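Local coordinates for protein response regulator (Pseudomonas putida, PDB 3HDV) that probably acts in two-component signalling as a response regulator, of which this chain is the receiver domain, predicted to be phosphorylated on an aspartate, at residues Y26-R30 against G31-V35; V112-G115 against K116-E119. All coordinates share one frame; numbering follows the deposited sequence.

Contact 1: residues Y26-R30 against G31-V35; sequences YLKSR and GIDAV
With CG placed opposite the carbonyl carbon (chi1 -67°), L27 sends its isobutyl group across to I32 and A34, while K28, turned the same way at chi1 -59° and extended beyond CG, runs out alongside the chain that leaves the helix. The L27 branches divide the work: CD1 rests against A34 CB at 3.8 Å, and CD2 faces I32 CD1 at 4.2 Å. The methylenes of K28 lie along the backbone instead, CG over I32 O and CE 3.4 Å from A34 O. Its ammonium stays beyond salt-bridge range of D33; the firm partner of that carboxylate is R52, which pairs with OD2. The helix itself ends in a Schellman motif. I32 N bonds to L27 O at 2.8 Å and G31 N to K28 O at 2.9 Å, with G31 taking the positive phi of the C' position. L27 O is gripped twice, since R30 N also donates to it, from the face opposite to I32 N. One turn back, the S29 hydroxyl bends onto Y26 O (OG to O 2.8 Å), and R30 CG lies over one face of the Y26 ring, toward its rim. Y26, S29 and R30 also pack against L25 and Y26 of a second subunit, another copy of the protein. The turn links helix 17-29 to strand 33-37 in a beta-alpha-beta unit of the receiver fold, and L27 and I32 continue inward onto V10 of strand 9-13. Carbonyls at the end of a helix carry partial negative charge; the N-H groups of R30, G31 and I32, donating to L27 O and K28 O, would probably offset part of it, while K28 NZ, 4.5 Å from D33 OD1, may add at most a weak attraction.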
# COMPACT_ATOMS: atom_id res chain seq x y z
N TYR B 26 3.86 1.91 -3.71
CA TYR B 26 4.92 2.82 -3.32
C TYR B 26 6.18 2.50 -4.12
O TYR B 26 6.76 3.40 -4.73
CB TYR B 26 5.17 2.80 -1.81
CG TYR B 26 6.14 3.87 -1.35
CD1 TYR B 26 5.70 5.18 -1.09
CD2 TYR B 26 7.51 3.60 -1.20
CE1 TYR B 26 6.60 6.20 -0.69
CE2 TYR B 26 8.43 4.60 -0.80
CZ TYR B 26 7.96 5.89 -0.55
OH TYR B 26 8.85 6.88 -0.12
N LEU B 27 6.58 1.22 -4.15
CA LEU B 27 7.76 0.80 -4.94
C LEU B 27 7.63 1.15 -6.41
O LEU B 27 8.55 1.76 -6.99
CB LEU B 27 8.05 -0.70 -4.77
CG LEU B 27 8.50 -1.05 -3.34
CD1 LEU B 27 8.45 -2.58 -3.08
CD2 LEU B 27 9.92 -0.49 -3.08
N LYS B 28 6.49 0.80 -7.00
CA LYS B 28 6.20 1.20 -8.40
C LYS B 28 6.16 2.73 -8.63
O LYS B 28 6.72 3.22 -9.62
CB LYS B 28 4.98 0.44 -8.98
CG LYS B 28 5.16 -1.14 -9.00
CD LYS B 28 4.02 -1.79 -9.83
CE LYS B 28 4.10 -3.27 -9.92
NZ LYS B 28 2.93 -3.84 -10.72
N SER B 29 5.57 3.50 -7.71
CA SER B 29 5.55 4.98 -7.87
C SER B 29 6.97 5.57 -7.88
O SER B 29 7.16 6.68 -8.36
CB SER B 29 4.73 5.67 -6.77
OG SER B 29 5.44 5.71 -5.56
N ARG B 30 7.95 4.80 -7.36
CA ARG B 30 9.36 5.21 -7.32
C ARG B 30 10.19 4.52 -8.39
O ARG B 30 11.42 4.51 -8.31
CB ARG B 30 9.97 4.94 -5.93
CG ARG B 30 9.31 5.71 -4.79
CD ARG B 30 9.36 7.21 -5.05
NE ARG B 30 10.75 7.67 -5.11
CZ ARG B 30 11.16 8.87 -5.53
NH1 ARG B 30 10.29 9.80 -5.96
NH2 ARG B 30 12.46 9.14 -5.52
N GLY B 31 9.51 3.97 -9.40
CA GLY B 31 10.14 3.27 -10.51
C GLY B 31 10.71 1.88 -10.28
O GLY B 31 11.50 1.38 -11.11
N ILE B 32 10.30 1.23 -9.17
CA ILE B 32 10.78 -0.12 -8.84
C ILE B 32 9.64 -1.14 -9.00
O ILE B 32 8.60 -1.04 -8.32
CB ILE B 32 11.32 -0.20 -7.39
CG1 ILE B 32 12.52 0.76 -7.18
CG2 ILE B 32 11.68 -1.64 -7.03
CD1 ILE B 32 12.73 1.15 -5.75
N ASP B 33 9.86 -2.11 -9.88
CA ASP B 33 8.92 -3.20 -10.11
C ASP B 33 8.76 -4.06 -8.85
O ASP B 33 9.73 -4.34 -8.16
CB ASP B 33 9.50 -4.07 -11.18
CG ASP B 33 8.48 -4.61 -12.10
OD1 ASP B 33 7.25 -4.52 -11.79
OD2 ASP B 33 8.95 -5.14 -13.15
N ALA B 34 7.53 -4.48 -8.56
CA ALA B 34 7.31 -5.27 -7.34
C ALA B 34 6.20 -6.25 -7.55
O ALA B 34 5.29 -5.96 -8.26
CB ALA B 34 6.99 -4.35 -6.15
N VAL B 35 6.28 -7.40 -6.88
CA VAL B 35 5.18 -8.37 -6.96
C VAL B 35 4.89 -8.81 -5.55
O VAL B 35 5.71 -8.59 -4.68
CB VAL B 35 5.53 -9.59 -7.83
CG1 VAL B 35 5.50 -9.17 -9.34
CG2 VAL B 35 6.90 -10.19 -7.44

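Contact 2: residues V112-G115 against K116-E119; sequences VDLG and KLLE
V112 lays its CG2 methyl obliquely over the CD2 branch of L117, 4.0 Å away and close to L117 CB as well. The same CD2 methyl also faces L114 CD2, at 4.4 Å, and the three side chains carry the contact inward: V112 reaches V87, L117 reaches I85, L108 and L23, and L114 lies on Y26. On the outer side D113 holds its carboxylate anti to its own backbone N (chi1 171°), which brings OD1 forward over the first turn, to accept from K116 N at 2.8 Å. The bond is nearly straight at hydrogen, 173°, yet the N-H comes from above the carboxylate plane. D113 is thereby the N-cap of helix 114-124, the last helix of the receiver domain, packed beside helix 17-29 on one side of the parallel sheet. The D113 carboxylate also rests against the K116 side chain, OD1 lying 3.4 Å from K116 CB, and the two side chains cross at about a right angle. Helical bonding starts at once, with L117 N donating to D113 O at 2.8 Å in the carbonyl plane, followed by L118 N to L114 O and E119 N to G115 O. K116 stretches away toward D106 and L108 of strand 106-109, whereas E119 brings CG to within 3.5 Å of G115 O.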
# COMPACT_ATOMS: atom_id res chain seq x y z
N VAL B 112 6.08 1.77 8.90
CA VAL B 112 7.37 1.76 8.28
C VAL B 112 7.79 3.18 7.93
O VAL B 112 6.95 4.02 7.54
CB VAL B 112 7.41 0.82 7.01
CG1 VAL B 112 6.40 1.31 5.92
CG2 VAL B 112 8.87 0.68 6.45
N ASP B 113 9.08 3.44 8.11
CA ASP B 113 9.71 4.66 7.61
C ASP B 113 10.10 4.45 6.14
O ASP B 113 11.10 3.79 5.79
CB ASP B 113 10.88 5.00 8.54
CG ASP B 113 11.75 6.13 8.03
OD1 ASP B 113 11.76 6.45 6.81
OD2 ASP B 113 12.50 6.65 8.87
N LEU B 114 9.23 4.96 5.28
CA LEU B 114 9.32 4.75 3.84
C LEU B 114 10.60 5.31 3.20
O LEU B 114 11.21 4.67 2.32
CB LEU B 114 8.06 5.34 3.17
CG LEU B 114 6.77 4.54 3.44
CD1 LEU B 114 5.61 5.28 2.85
CD2 LEU B 114 6.87 3.19 2.78
N GLY B 115 11.01 6.49 3.66
CA GLY B 115 12.22 7.08 3.15
C GLY B 115 13.39 6.18 3.48
O GLY B 115 14.22 5.92 2.61
N LYS B 116 13.48 5.71 4.73
CA LYS B 116 14.56 4.76 5.08
C LYS B 116 14.44 3.45 4.29
O LYS B 116 15.46 2.89 3.81
CB LYS B 116 14.54 4.44 6.57
CG LYS B 116 15.61 3.43 7.05
CD LYS B 116 15.26 2.93 8.47
CE LYS B 116 16.47 2.27 9.21
NZ LYS B 116 16.12 1.96 10.68
N LEU B 117 13.22 2.93 4.18
CA LEU B 117 13.00 1.72 3.34
C LEU B 117 13.55 1.87 1.92
O LEU B 117 14.25 0.99 1.42
CB LEU B 117 11.52 1.32 3.29
CG LEU B 117 11.16 0.04 2.51
CD1 LEU B 117 11.93 -1.26 2.95
CD2 LEU B 117 9.62 -0.21 2.61
N LEU B 118 13.18 2.96 1.26
CA LEU B 118 13.62 3.19 -0.10
C LEU B 118 15.17 3.29 -0.20
O LEU B 118 15.79 2.73 -1.13
CB LEU B 118 12.89 4.42 -0.65
CG LEU B 118 13.07 4.76 -2.13
CD1 LEU B 118 12.30 3.77 -3.06
CD2 LEU B 118 12.79 6.34 -2.43
N GLU B 119 15.80 3.93 0.78
CA GLU B 119 17.28 3.99 0.83
C GLU B 119 17.89 2.60 0.86
O GLU B 119 18.79 2.30 0.09
CB GLU B 119 17.75 4.77 2.06
CG GLU B 119 17.63 6.26 1.88
CD GLU B 119 18.05 7.03 3.12
OE1 GLU B 119 17.45 8.13 3.35
OE2 GLU B 119 18.95 6.55 3.87

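In the fold
From the N terminus, strand 9-13 leads into helix 17-29, and contact 1 forms the tight turn by which that helix passes directly into strand 33-37, an outermost strand of the sheet within this chain. The chain then completes the rest of the sheet, ending with strand 106-109 at the other edge, before contact 2 opens helix 114-124. Each contact closes only a short local turn, and the two follow in series without nesting or crossing. Their centres lie about 13 Å apart, but they touch: Y26 meets L114, while R30 and I32 both pack on L118. The end of helix 17-29 and the turn after it are thus packed on the first turns of helix 114-124.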